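Local atomic coordinates of uncharacterized protein (Treponema denticola ATCC 35404, PDB entry 6R9N), a protein that serves as an iron and oxygen sensor in bacterial chemotaxis, stabilising an iron-peroxy species at a diiron centre in a metallo-beta-lactamase-like fold. Residues A[10-15]-A[157-162]; A[59-64]-A[90-95]; A[104-109]-A[148-153]; A[140-145]-A[207-212]. All coordinates share one frame; numbering follows the deposited sequence.

From the N terminus, segment 10-15 on the first strand of the seven-stranded sheet waits longest for its partner: interaction 1 closes only at 157-162, in the turn after strand 153-157 of the six-stranded sheet. Within that long loop, interaction 2 (59-64 with 90-95) closes first and joins two helices beside the first sheet. Interaction 3 (104-109 with 148-153) follows in series, carrying the chain to an iron ligand and the subunit interface. Interaction 4 (140-145 with 207-212) crosses both interactions 1 and 3 and fastens the second sheet to helix 203-215. Interactions 3 and 4 meet directly, Gln152 O lying 2.9 Å from Ser144 N.

Interaction 1 (A[10-15]-A[157-162]); sequences VLYEDA and DERSRI
Asp14 and Arg159 form the salt bridge that ties segment 10-15 to the turn at 157-162. Arg159 NH2 donates to Asp14 OD2 over 3.0 Å with an N-H...O angle of 159°. The carboxylate oxygen lies near the guanidinium plane, whereas the nitrogen reaches it from above the carboxylate plane, so the two flat groups are inclined rather than coplanar. Bends at chi2 and chi3 bring the arginine round to this position, and its NE is hydrogen-bonded to Ser137 OG, which gives the guanidinium a second anchor. The same bent chain passes the phenol of Tyr12, with Arg159 CD 3.5 Å from Tyr12 OH and the ring and guanidinium planes almost perpendicular.

Ser160 lies over one face of the Tyr12 ring, its CA 3.8 Å from the Tyr12 ring centroid in a CH-pi contact, while Ser160 CB approaches Tyr12 CG to 3.4 Å. At the root of the ring, Ile162 CD1 touches Tyr12 CB and, one residue back, Leu11 CB, each at 4.0 Å. Ser160 OG meanwhile accepts from Ile162 N, which makes an ST turn of residues 160-162. The turn links strands 153-157 and 162-164 as a hairpin with a G1 bulge at Arg161 and Ile162, and the contact joins it to the bulged edge strand of the other sheet, as in the two-sheet sandwich of metallo-beta-lactamase folds.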
loop_
_atom_site.group_PDB
_atom_site.type_symbol
_atom_site.label_atom_id
_atom_site.label_comp_id
_atom_site.label_asym_id
_atom_site.label_seq_id
_atom_site.Cartn_x
_atom_site.Cartn_y
_atom_site.Cartn_z
ATOM N N VAL A 10 -21.426 15.102 13.576
ATOM C CA VAL A 10 -20.454 15.957 14.250
ATOM C C VAL A 10 -19.985 15.275 15.521
ATOM O O VAL A 10 -20.797 14.942 16.389
ATOM C CB VAL A 10 -21.050 17.335 14.558
ATOM C CG1 VAL A 10 -20.067 18.175 15.372
ATOM C CG2 VAL A 10 -21.414 18.039 13.256
ATOM N N LEU A 11 -18.667 15.060 15.626
ATOM C CA LEU A 11 -18.064 14.428 16.794
ATOM C C LEU A 11 -17.604 15.430 17.835
ATOM O O LEU A 11 -17.563 15.102 19.024
ATOM C CB LEU A 11 -16.843 13.605 16.377
ATOM C CG LEU A 11 -17.126 12.504 15.358
ATOM C CD1 LEU A 11 -15.839 11.748 15.070
ATOM C CD2 LEU A 11 -18.235 11.604 15.930
ATOM N N TYR A 12 -17.243 16.634 17.404
ATOM C CA TYR A 12 -16.749 17.687 18.277
ATOM C C TYR A 12 -17.139 19.008 17.648
ATOM O O TYR A 12 -17.138 19.151 16.422
ATOM C CB TYR A 12 -15.208 17.657 18.479
ATOM C CG TYR A 12 -14.689 18.912 19.179
ATOM C CD1 TYR A 12 -14.426 20.085 18.456
ATOM C CD2 TYR A 12 -14.482 18.932 20.557
ATOM C CE1 TYR A 12 -13.978 21.256 19.095
ATOM C CE2 TYR A 12 -14.019 20.104 21.212
ATOM C CZ TYR A 12 -13.772 21.253 20.461
ATOM O OH TYR A 12 -13.332 22.416 21.077
ATOM N N GLU A 13 -17.415 19.994 18.498
ATOM C CA GLU A 13 -17.880 21.280 18.004
ATOM C C GLU A 13 -17.518 22.343 19.022
ATOM O O GLU A 13 -17.627 22.099 20.225
ATOM C CB GLU A 13 -19.396 21.244 17.753
ATOM C CG GLU A 13 -20.091 22.580 17.788
ATOM C CD GLU A 13 -20.491 22.990 19.195
ATOM O OE1 GLU A 13 -20.431 24.201 19.497
ATOM O OE2 GLU A 13 -20.846 22.100 20.002
ATOM N N ASP A 14 -16.973 23.457 18.547
ATOM C CA ASP A 14 -17.034 24.717 19.285
ATOM C C ASP A 14 -17.289 25.812 18.260
ATOM O O ASP A 14 -17.519 25.531 17.077
ATOM C CB ASP A 14 -15.784 24.958 20.146
ATOM C CG ASP A 14 -14.502 25.050 19.332
ATOM O OD1 ASP A 14 -14.459 25.769 18.304
ATOM O OD2 ASP A 14 -13.529 24.381 19.731
ATOM N N ALA A 15 -17.210 27.072 18.707
ATOM C CA ALA A 15 -17.601 28.194 17.851
ATOM C C ALA A 15 -16.746 28.293 16.591
ATOM O O ALA A 15 -17.211 28.807 15.568
ATOM C CB ALA A 15 -17.540 29.498 18.642
ATOM N N ASP A 157 -6.027 15.969 15.951
ATOM C CA ASP A 157 -6.659 17.283 15.954
ATOM C C ASP A 157 -6.551 17.774 17.390
ATOM O O ASP A 157 -7.269 17.300 18.272
ATOM C CB ASP A 157 -8.103 17.174 15.466
ATOM C CG ASP A 157 -8.836 18.521 15.435
ATOM O OD1 ASP A 157 -8.270 19.514 14.946
ATOM O OD2 ASP A 157 -10.000 18.581 15.890
ATOM N N GLU A 158 -5.614 18.696 17.645
ATOM C CA GLU A 158 -5.326 19.069 19.028
ATOM C C GLU A 158 -6.556 19.638 19.729
ATOM O O GLU A 158 -6.821 19.308 20.890
ATOM C CB GLU A 158 -4.178 20.082 19.073
ATOM C CG GLU A 158 -2.811 19.431 18.912
ATOM C CD GLU A 158 -1.668 20.427 18.931
ATOM O OE1 GLU A 158 -0.512 19.984 18.992
ATOM O OE2 GLU A 158 -1.913 21.653 18.877
ATOM N N ARG A 159 -7.356 20.440 19.022
ATOM C CA ARG A 159 -8.461 21.143 19.677
ATOM C C ARG A 159 -9.559 20.182 20.140
ATOM O O ARG A 159 -10.112 20.346 21.234
ATOM C CB ARG A 159 -9.015 22.214 18.733
ATOM C CG ARG A 159 -10.423 22.714 19.084
ATOM C CD ARG A 159 -10.380 23.876 20.042
ATOM N NE ARG A 159 -9.584 24.967 19.503
ATOM C CZ ARG A 159 -10.055 26.160 19.153
ATOM N NH1 ARG A 159 -9.214 27.065 18.671
ATOM N NH2 ARG A 159 -11.348 26.454 19.294
ATOM N N SER A 160 -9.916 19.201 19.315
ATOM C CA SER A 160 -10.903 18.205 19.720
ATOM C C SER A 160 -10.293 17.076 20.544
ATOM O O SER A 160 -11.032 16.322 21.186
ATOM C CB SER A 160 -11.602 17.628 18.485
ATOM O OG SER A 160 -10.643 17.007 17.633
ATOM N N ARG A 161 -8.973 16.902 20.492
ATOM C CA ARG A 161 -8.310 15.712 21.041
ATOM C C ARG A 161 -8.801 14.417 20.386
ATOM O O ARG A 161 -8.860 13.364 21.021
ATOM C CB ARG A 161 -8.447 15.655 22.560
ATOM C CG ARG A 161 -7.708 16.819 23.214
ATOM C CD ARG A 161 -7.943 16.890 24.685
ATOM N NE ARG A 161 -7.354 15.760 25.371
ATOM C CZ ARG A 161 -7.539 15.514 26.660
ATOM N NH1 ARG A 161 -6.968 14.458 27.224
ATOM N NH2 ARG A 161 -8.295 16.333 27.386
ATOM N N ILE A 162 -9.114 14.482 19.091
ATOM C CA ILE A 162 -9.453 13.293 18.308
ATOM C C ILE A 162 -8.238 12.922 17.464
ATOM O O ILE A 162 -7.650 13.783 16.797
ATOM C CB ILE A 162 -10.686 13.524 17.416
ATOM C CG1 ILE A 162 -11.930 13.846 18.264
ATOM C CG2 ILE A 162 -10.938 12.296 16.525
ATOM C CD1 ILE A 162 -13.113 14.356 17.456
#

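Interaction 2 (A[59-64]-A[90-95]); sequences RVVTAI and ALWLGI
Val61 and Trp92 bring helices 57-65 and 89-95 nearest at the backbone, yet their CA atoms remain 9.4 Å apart. The axes of the two segments approach to 12.6 Å and run in broadly similar directions, crossing at -42°. Both helices belong to successive beta-alpha-beta crossovers, in which strands 45-49, 73-77 and 99-103 lie side by side and parallel in the seven-stranded sheet. At this separation the backbones cannot touch, and the contact illustrates how one large side chain can span the gap between neighbouring helices.

That side chain is Trp92. Its CG stands anti to the carbonyl carbon (chi1 -65°), and the six-membered part of the indole extends to the other helix; no hydrogen bond crosses between the segments. Val60 meets the indole at the edge: its CG1 is 3.6 Å from Trp92 CH2, close to the ring plane. Ile64, one helical turn later, points against the incoming indole and sets its CD1 3.7 Å from the same Trp92 CH2. Farther back, Phe57 stacks edge-to-face with the indole, and Leu48 and Ile76 of the sheet touch Trp92, so the ring is packed between the helices and the strands beside them. Val61 has two partners through a single methyl: CG2 is 4.1 Å from Trp92 CH2 and 4.2 Å from Ile95 CD1.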
loop_
_atom_site.group_PDB
_atom_site.type_symbol
_atom_site.label_atom_id
_atom_site.label_comp_id
_atom_site.label_asym_id
_atom_site.label_seq_id
_atom_site.Cartn_x
_atom_site.Cartn_y
_atom_site.Cartn_z
ATOM N N ARG A 59 -21.676 11.376 -2.887
ATOM C CA ARG A 59 -22.147 11.198 -1.520
ATOM C C ARG A 59 -21.293 12.015 -0.559
ATOM O O ARG A 59 -21.819 12.730 0.304
ATOM C CB ARG A 59 -22.137 9.716 -1.138
ATOM C CG ARG A 59 -22.831 9.429 0.182
ATOM C CD ARG A 59 -22.440 8.076 0.784
ATOM N NE ARG A 59 -21.102 8.001 1.393
ATOM N NH1 ARG A 59 -21.312 9.819 2.830
ATOM N NH2 ARG A 59 -19.385 8.590 2.799
ATOM N N VAL A 60 -19.969 11.930 -0.704
ATOM C CA VAL A 60 -19.080 12.686 0.171
ATOM C C VAL A 60 -19.268 14.185 -0.042
ATOM O O VAL A 60 -19.326 14.957 0.924
ATOM C CB VAL A 60 -17.621 12.262 -0.063
ATOM C CG1 VAL A 60 -16.723 12.830 1.028
ATOM C CG2 VAL A 60 -17.514 10.744 -0.139
ATOM N N VAL A 61 -19.373 14.616 -1.307
ATOM C CA VAL A 61 -19.576 16.031 -1.619
ATOM C C VAL A 61 -20.857 16.541 -0.974
ATOM O O VAL A 61 -20.877 17.618 -0.362
ATOM C CB VAL A 61 -19.587 16.255 -3.140
ATOM C CG1 VAL A 61 -19.927 17.713 -3.443
ATOM C CG2 VAL A 61 -18.246 15.875 -3.739
ATOM N N THR A 62 -21.959 15.801 -1.158
ATOM C CA THR A 62 -23.228 16.177 -0.543
ATOM C C THR A 62 -23.084 16.334 0.963
ATOM O O THR A 62 -23.535 17.330 1.544
ATOM C CB THR A 62 -24.303 15.133 -0.861
ATOM O OG1 THR A 62 -24.325 14.857 -2.266
ATOM C CG2 THR A 62 -25.668 15.635 -0.416
ATOM N N ALA A 63 -22.454 15.355 1.610
ATOM C CA ALA A 63 -22.286 15.416 3.054
ATOM C C ALA A 63 -21.447 16.621 3.451
ATOM O O ALA A 63 -21.820 17.377 4.355
ATOM C CB ALA A 63 -21.661 14.118 3.565
ATOM N N ILE A 64 -20.324 16.840 2.757
ATOM C CA ILE A 64 -19.483 17.996 3.057
ATOM C C ILE A 64 -20.285 19.286 2.936
ATOM O O ILE A 64 -20.186 20.181 3.787
ATOM C CB ILE A 64 -18.246 18.019 2.142
ATOM C CG1 ILE A 64 -17.307 16.859 2.472
ATOM C CG2 ILE A 64 -17.508 19.368 2.258
ATOM C CD1 ILE A 64 -16.209 16.690 1.468
ATOM N N ALA A 90 -8.202 12.104 -8.157
ATOM C CA ALA A 90 -8.414 12.939 -9.341
ATOM C C ALA A 90 -9.681 13.777 -9.213
ATOM O O ALA A 90 -9.704 14.947 -9.615
ATOM C CB ALA A 90 -8.470 12.075 -10.601
ATOM N N LEU A 91 -10.742 13.203 -8.639
ATOM C CA LEU A 91 -11.994 13.938 -8.502
ATOM C C LEU A 91 -11.862 15.100 -7.522
ATOM O O LEU A 91 -12.432 16.174 -7.747
ATOM C CB LEU A 91 -13.103 12.992 -8.051
ATOM C CG LEU A 91 -13.273 11.765 -8.940
ATOM C CD1 LEU A 91 -14.239 10.797 -8.296
ATOM C CD2 LEU A 91 -13.755 12.195 -10.328
ATOM N N TRP A 92 -11.136 14.908 -6.420
ATOM C CA TRP A 92 -11.011 15.996 -5.456
ATOM C C TRP A 92 -10.123 17.109 -5.991
ATOM O O TRP A 92 -10.366 18.289 -5.700
ATOM C CB TRP A 92 -10.479 15.468 -4.125
ATOM C CG TRP A 92 -11.431 14.515 -3.476
ATOM C CD1 TRP A 92 -11.325 13.150 -3.423
ATOM C CD2 TRP A 92 -12.653 14.848 -2.816
ATOM N NE1 TRP A 92 -12.405 12.619 -2.759
ATOM C CE2 TRP A 92 -13.233 13.641 -2.377
ATOM C CE3 TRP A 92 -13.314 16.051 -2.551
ATOM C CZ2 TRP A 92 -14.436 13.603 -1.687
ATOM C CZ3 TRP A 92 -14.520 16.008 -1.864
ATOM C CH2 TRP A 92 -15.064 14.794 -1.441
ATOM N N LEU A 93 -9.111 16.763 -6.794
ATOM C CA LEU A 93 -8.225 17.783 -7.355
ATOM C C LEU A 93 -8.946 18.693 -8.334
ATOM O O LEU A 93 -8.517 19.836 -8.528
ATOM C CB LEU A 93 -7.012 17.133 -8.046
ATOM C CG LEU A 93 -5.975 16.471 -7.132
ATOM C CD1 LEU A 93 -4.748 16.035 -7.921
ATOM C CD2 LEU A 93 -5.575 17.398 -5.994
ATOM N N GLY A 94 -10.052 18.228 -8.921
ATOM C CA GLY A 94 -10.756 19.036 -9.896
ATOM C C GLY A 94 -11.639 20.101 -9.286
ATOM O O GLY A 94 -11.845 21.152 -9.898
ATOM N N ILE A 95 -12.178 19.861 -8.090
ATOM C CA ILE A 95 -13.109 20.798 -7.463
ATOM C C ILE A 95 -12.511 21.536 -6.279
ATOM O O ILE A 95 -13.215 22.345 -5.652
ATOM C CB ILE A 95 -14.409 20.099 -7.042
ATOM C CG1 ILE A 95 -14.117 18.967 -6.066
ATOM C CG2 ILE A 95 -15.147 19.595 -8.259
ATOM C CD1 ILE A 95 -15.363 18.468 -5.407
#

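Interaction 3 (A[104-109]-A[148-153]). With FE (Fe (III) ion), chain D; PER (peroxide ion), chain J.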
loop_
_atom_site.group_PDB
_atom_site.type_symbol
_atom_site.label_atom_id
_atom_site.label_comp_id
_atom_site.label_asym_id
_atom_site.label_seq_id
_atom_site.Cartn_x
_atom_site.Cartn_y
_atom_site.Cartn_z
ATOM N N SER A 104 6.349 11.431 2.482
ATOM C CA SER A 104 7.328 11.579 1.408
ATOM C C SER A 104 7.669 10.243 0.741
ATOM O O SER A 104 8.136 10.244 -0.397
ATOM C CB SER A 104 8.591 12.260 1.936
ATOM O OG SER A 104 9.280 11.412 2.828
ATOM N N LEU A 105 7.403 9.106 1.397
ATOM C CA LEU A 105 7.641 7.807 0.758
ATOM C C LEU A 105 6.821 7.628 -0.511
ATOM O O LEU A 105 7.216 6.852 -1.391
ATOM C CB LEU A 105 7.322 6.654 1.716
ATOM C CG LEU A 105 8.419 6.090 2.606
ATOM C CD1 LEU A 105 8.862 7.146 3.580
ATOM C CD2 LEU A 105 7.943 4.834 3.344
ATOM N N TRP A 106 5.675 8.303 -0.620
ATOM C CA TRP A 106 4.721 8.027 -1.690
ATOM C C TRP A 106 4.579 9.146 -2.711
ATOM O O TRP A 106 4.026 8.904 -3.791
ATOM C CB TRP A 106 3.330 7.734 -1.091
ATOM C CG TRP A 106 3.377 6.674 -0.031
ATOM C CD1 TRP A 106 2.986 6.788 1.280
ATOM C CD2 TRP A 106 3.883 5.349 -0.183
ATOM N NE1 TRP A 106 3.214 5.602 1.947
ATOM C CE2 TRP A 106 3.761 4.703 1.069
ATOM C CE3 TRP A 106 4.432 4.636 -1.259
ATOM C CZ2 TRP A 106 4.167 3.381 1.269
ATOM C CZ3 TRP A 106 4.838 3.336 -1.050
ATOM C CH2 TRP A 106 4.710 2.723 0.204
ATOM N N VAL A 107 5.049 10.354 -2.393
ATOM C CA VAL A 107 4.880 11.486 -3.303
ATOM C C VAL A 107 5.423 11.169 -4.689
ATOM O O VAL A 107 4.771 11.446 -5.711
ATOM C CB VAL A 107 5.540 12.745 -2.724
ATOM C CG1 VAL A 107 5.581 13.820 -3.774
ATOM C CG2 VAL A 107 4.779 13.230 -1.524
ATOM N N ARG A 108 6.586 10.516 -4.748
ATOM C CA ARG A 108 7.185 10.355 -6.069
ATOM C C ARG A 108 6.527 9.267 -6.875
ATOM O O ARG A 108 7.197 8.792 -7.815
ATOM C CB ARG A 108 8.680 10.087 -5.913
ATOM C CG ARG A 108 9.581 11.291 -6.182
ATOM C CD ARG A 108 11.012 10.994 -5.792
ATOM N NE ARG A 108 11.822 10.677 -6.964
ATOM N NH1 ARG A 108 12.862 8.907 -5.959
ATOM N NH2 ARG A 108 13.386 9.456 -8.115
ATOM N N PHE A 109 5.295 8.895 -6.527
ATOM C CA PHE A 109 4.503 7.938 -7.285
ATOM C C PHE A 109 3.123 8.549 -7.564
ATOM O O PHE A 109 2.844 9.724 -7.270
ATOM C CB PHE A 109 4.347 6.595 -6.546
ATOM C CG PHE A 109 5.650 5.933 -6.156
ATOM C CD1 PHE A 109 6.273 6.240 -4.952
ATOM C CD2 PHE A 109 6.238 4.984 -6.980
ATOM C CE1 PHE A 109 7.467 5.620 -4.577
ATOM C CE2 PHE A 109 7.439 4.358 -6.620
ATOM C CZ PHE A 109 8.055 4.676 -5.412
ATOM N N HIS A 148 -0.078 -0.572 8.596
ATOM C CA HIS A 148 0.867 -1.500 7.959
ATOM C C HIS A 148 1.889 -0.836 7.040
ATOM O O HIS A 148 2.984 -1.369 6.821
ATOM C CB HIS A 148 0.091 -2.508 7.113
ATOM C CG HIS A 148 -0.793 -1.864 6.085
ATOM N ND1 HIS A 148 -0.387 -1.620 4.790
ATOM C CD2 HIS A 148 -2.054 -1.383 6.176
ATOM C CE1 HIS A 148 -1.368 -1.047 4.122
ATOM N NE2 HIS A 148 -2.391 -0.884 4.944
ATOM N N SER A 149 1.537 0.318 6.490
ATOM C CA SER A 149 2.355 0.841 5.391
ATOM C C SER A 149 3.648 1.456 5.931
ATOM O O SER A 149 3.636 2.079 7.002
ATOM C CB SER A 149 1.569 1.906 4.608
ATOM O OG SER A 149 2.419 2.718 3.814
ATOM N N PRO A 150 4.762 1.321 5.192
ATOM C CA PRO A 150 6.039 1.876 5.673
ATOM C C PRO A 150 6.036 3.391 5.799
ATOM O O PRO A 150 6.877 3.932 6.529
ATOM C CB PRO A 150 7.064 1.417 4.622
ATOM C CG PRO A 150 6.263 1.105 3.396
ATOM C CD PRO A 150 4.902 0.648 3.883
ATOM N N GLY A 151 5.161 4.087 5.072
ATOM C CA GLY A 151 4.948 5.517 5.244
ATOM C C GLY A 151 3.482 5.820 5.517
ATOM O O GLY A 151 2.694 5.995 4.583
ATOM N N GLN A 152 3.096 5.850 6.791
ATOM C CA GLN A 152 1.725 6.115 7.206
ATOM C C GLN A 152 1.737 7.125 8.339
ATOM O O GLN A 152 2.589 7.038 9.231
ATOM C CB GLN A 152 0.994 4.834 7.687
ATOM C CG GLN A 152 -0.431 5.115 8.246
ATOM C CD GLN A 152 -1.202 3.870 8.756
ATOM O OE1 GLN A 152 -2.347 3.620 8.349
ATOM N NE2 GLN A 152 -0.604 3.131 9.681
ATOM N N PHE A 153 0.771 8.057 8.324
ATOM C CA PHE A 153 0.565 8.973 9.437
ATOM C C PHE A 153 -0.889 8.967 9.883
ATOM O O PHE A 153 -1.814 8.784 9.084
ATOM C CB PHE A 153 0.982 10.426 9.081
ATOM C CG PHE A 153 2.441 10.576 8.839
ATOM C CD1 PHE A 153 3.301 10.880 9.887
ATOM C CD2 PHE A 153 2.972 10.375 7.572
ATOM C CE1 PHE A 153 4.660 11.004 9.672
ATOM C CE2 PHE A 153 4.338 10.487 7.354
ATOM C CZ PHE A 153 5.178 10.793 8.403
HETATM FE FE FE D . -4.196 0.187 4.306
HETATM O O1 PER J . 6.878 1.085 -4.742
HETATM O O2 PER J . 6.440 1.035 -3.337
#
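Leu105 makes the first contact, laying its CD2 methyl against the peptide that joins Pro150 to Gly151, 3.4 Å from Gly151 N. The same methyl meets the proline side chain, with Leu105 CD2 and Pro150 CB 3.8 Å apart. Leu105 O is hydrogen-bonded to Tyr199 OH of the second subunit.

Trp106 follows and supplies the hydrogen bond of the pair: NE1 donates to Gly151 O over 2.7 Å. Its CG, opposite the carbonyl carbon (chi1 -52°), turns the indole to Gly151. The oxygen lies almost in the indole plane, and the N-H uses a lone pair in the carbonyl plane (C=O...N angle 126°). Farther round the ring edge Trp106 CZ2 passes 3.2 Å from Ser149 OG, an oxygen engaged with Gln81 OE1, and Pro150 CG packs 3.8 Å from the same CZ2.

Segment 148-153 is one of the metal-binding loops of the metallo-beta-lactamase-like fold. His148, which follows a cis peptide bond, holds an iron(III) ion through NE2 at 2.2 Å; His80, Asp82 and Asp167 complete its protein ligands. The indole extends across the dimer interface, where its ring meets that of His148 of the second subunit. A bound peroxide lies at its edge, O2 being 3.6 Å from Trp106 CZ3, consistent with a role in walling the diiron site of that subunit. Phe109 approaches the other end of this peroxide, with CE2 3.8 Å from O1.

Interaction 4 (A[140-145]-A[207-212]); sequences KCIPSH and SKWVEY
Trp209 and Ser144 share the hydrogen bond at the centre of this contact: Trp209 NE1 donates to Ser144 OG over 2.9 Å at an N-H...O angle of 147°, the oxygen being tilted 21° from the indole plane. The setting is the helix-on-sheet packing of the alpha-beta/beta-alpha metallo-beta-lactamase fold, with helix 203-215 lying against strand 138-143 and running roughly antiparallel to it. Beside the hydrogen bond, Pro143 O comes to 3.2 Å from Trp209 CD1 at the indole edge. Strand and helix are thus pinned where the strand gives way to a loop.

Tyr212 sits one helical turn beyond Trp209. Both side chains have CG anti to the backbone N (chi1 near -170°), and the two rings leave the helix on the same side and reach the strand at successive places. Ile142 CG2 is 4.0 Å from Tyr212 CE1, approaching the ring obliquely, and Pro143 crosses the phenol at about a right angle.

A shell farther out, other residues pack round these groups and probably help to position them. Leu163 on the neighbouring strand 162-164 touches both Trp209 and Ile142, while Leu241 of helix 232-242 packs on the indole of Trp209. Strand 138-143 is bonded to strand 153-157 through Ile142 and Gly154, and Leu254 of the second subunit packs on Pro143. At the phenol end, Tyr212 OH is 3.6 Å from Pro143 CD, and a water makes weak hydrogen bonds to Tyr212 OH and to Cys141 O, the latter at 3.3 Å.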
loop_
_atom_site.group_PDB
_atom_site.type_symbol
_atom_site.label_atom_id
_atom_site.label_comp_id
_atom_site.label_asym_id
_atom_site.label_seq_id
_atom_site.Cartn_x
_atom_site.Cartn_y
_atom_site.Cartn_z
ATOM N N LYS A 140 -1.393 17.626 14.275
ATOM C CA LYS A 140 -0.085 16.985 14.211
ATOM C C LYS A 140 -0.180 15.676 13.438
ATOM O O LYS A 140 -1.009 14.819 13.761
ATOM C CB LYS A 140 0.474 16.743 15.617
ATOM C CG LYS A 140 0.452 18.012 16.482
ATOM C CD LYS A 140 1.784 18.287 17.171
ATOM N N CYS A 141 0.704 15.511 12.450
ATOM C CA CYS A 141 0.829 14.259 11.715
ATOM C C CYS A 141 1.596 13.276 12.590
ATOM O O CYS A 141 2.732 13.550 12.981
ATOM C CB CYS A 141 1.574 14.484 10.399
ATOM S SG CYS A 141 0.697 15.521 9.157
ATOM N N ILE A 142 0.984 12.130 12.872
ATOM C CA ILE A 142 1.462 11.198 13.891
ATOM C C ILE A 142 2.150 10.041 13.177
ATOM O O ILE A 142 1.487 9.322 12.418
ATOM C CB ILE A 142 0.320 10.689 14.788
ATOM C CG1 ILE A 142 -0.394 11.854 15.490
ATOM C CG2 ILE A 142 0.840 9.656 15.796
ATOM C CD1 ILE A 142 0.558 12.846 16.206
ATOM N N PRO A 143 3.449 9.829 13.382
ATOM C CA PRO A 143 4.131 8.704 12.733
ATOM C C PRO A 143 3.459 7.382 13.074
ATOM O O PRO A 143 3.291 7.035 14.244
ATOM C CB PRO A 143 5.552 8.774 13.308
ATOM C CG PRO A 143 5.704 10.168 13.814
ATOM C CD PRO A 143 4.347 10.590 14.269
ATOM N N SER A 144 3.117 6.616 12.040
ATOM C CA SER A 144 2.411 5.349 12.237
ATOM C C SER A 144 2.943 4.320 11.273
ATOM O O SER A 144 2.186 3.531 10.695
ATOM C CB SER A 144 0.902 5.525 12.057
ATOM O OG SER A 144 0.415 6.547 12.912
ATOM N N HIS A 145 4.258 4.321 11.088
ATOM C CA HIS A 145 4.874 3.572 10.010
ATOM C C HIS A 145 4.832 2.071 10.287
ATOM O O HIS A 145 4.856 1.619 11.436
ATOM C CB HIS A 145 6.311 4.064 9.803
ATOM C CG HIS A 145 6.403 5.542 9.589
ATOM N ND1 HIS A 145 5.789 6.180 8.530
ATOM C CD2 HIS A 145 7.019 6.511 10.308
ATOM C CE1 HIS A 145 6.033 7.478 8.601
ATOM N NE2 HIS A 145 6.774 7.706 9.674
ATOM N N SER A 207 3.997 -1.456 19.950
ATOM C CA SER A 207 4.087 -0.973 21.331
ATOM C C SER A 207 4.762 0.385 21.439
ATOM O O SER A 207 4.440 1.146 22.359
ATOM C CB SER A 207 4.821 -1.984 22.214
ATOM O OG SER A 207 6.144 -2.173 21.747
ATOM N N LYS A 208 5.705 0.702 20.535
ATOM C CA LYS A 208 6.262 2.052 20.477
ATOM C C LYS A 208 5.198 3.070 20.067
ATOM O O LYS A 208 5.147 4.184 20.606
ATOM C CB LYS A 208 7.439 2.100 19.502
ATOM C CG LYS A 208 8.168 3.452 19.479
ATOM N N TRP A 209 4.353 2.713 19.095
ATOM C CA TRP A 209 3.254 3.590 18.697
ATOM C C TRP A 209 2.338 3.883 19.877
ATOM O O TRP A 209 2.008 5.040 20.143
ATOM C CB TRP A 209 2.462 2.951 17.556
ATOM C CG TRP A 209 1.438 3.876 16.913
ATOM C CD1 TRP A 209 1.666 4.784 15.912
ATOM C CD2 TRP A 209 0.045 3.957 17.215
ATOM N NE1 TRP A 209 0.501 5.422 15.575
ATOM C CE2 TRP A 209 -0.511 4.941 16.366
ATOM C CE3 TRP A 209 -0.788 3.310 18.136
ATOM C CZ2 TRP A 209 -1.854 5.279 16.403
ATOM C CZ3 TRP A 209 -2.123 3.642 18.159
ATOM C CH2 TRP A 209 -2.645 4.618 17.300
ATOM N N VAL A 210 1.901 2.838 20.587
ATOM C CA VAL A 210 1.039 3.030 21.759
ATOM C C VAL A 210 1.664 4.017 22.746
ATOM O O VAL A 210 0.991 4.935 23.246
ATOM C CB VAL A 210 0.729 1.683 22.430
ATOM C CG1 VAL A 210 0.176 1.939 23.810
ATOM C CG2 VAL A 210 -0.259 0.880 21.574
ATOM N N GLU A 211 2.951 3.822 23.059
ATOM C CA GLU A 211 3.639 4.711 23.998
ATOM C C GLU A 211 3.648 6.149 23.496
ATOM O O GLU A 211 3.505 7.096 24.283
ATOM C CB GLU A 211 5.076 4.226 24.225
ATOM N N TYR A 212 3.872 6.330 22.194
ATOM C CA TYR A 212 3.824 7.659 21.592
ATOM C C TYR A 212 2.428 8.250 21.712
ATOM O O TYR A 212 2.253 9.384 22.181
ATOM C CB TYR A 212 4.259 7.560 20.123
ATOM C CG TYR A 212 4.514 8.863 19.387
ATOM C CD1 TYR A 212 3.463 9.678 18.986
ATOM C CD2 TYR A 212 5.808 9.255 19.054
ATOM C CE1 TYR A 212 3.689 10.868 18.299
ATOM C CE2 TYR A 212 6.051 10.438 18.358
ATOM C CZ TYR A 212 4.980 11.235 17.981
ATOM O OH TYR A 212 5.192 12.407 17.292
HETATM O O HOH W 1 4.464 15.087 15.371
#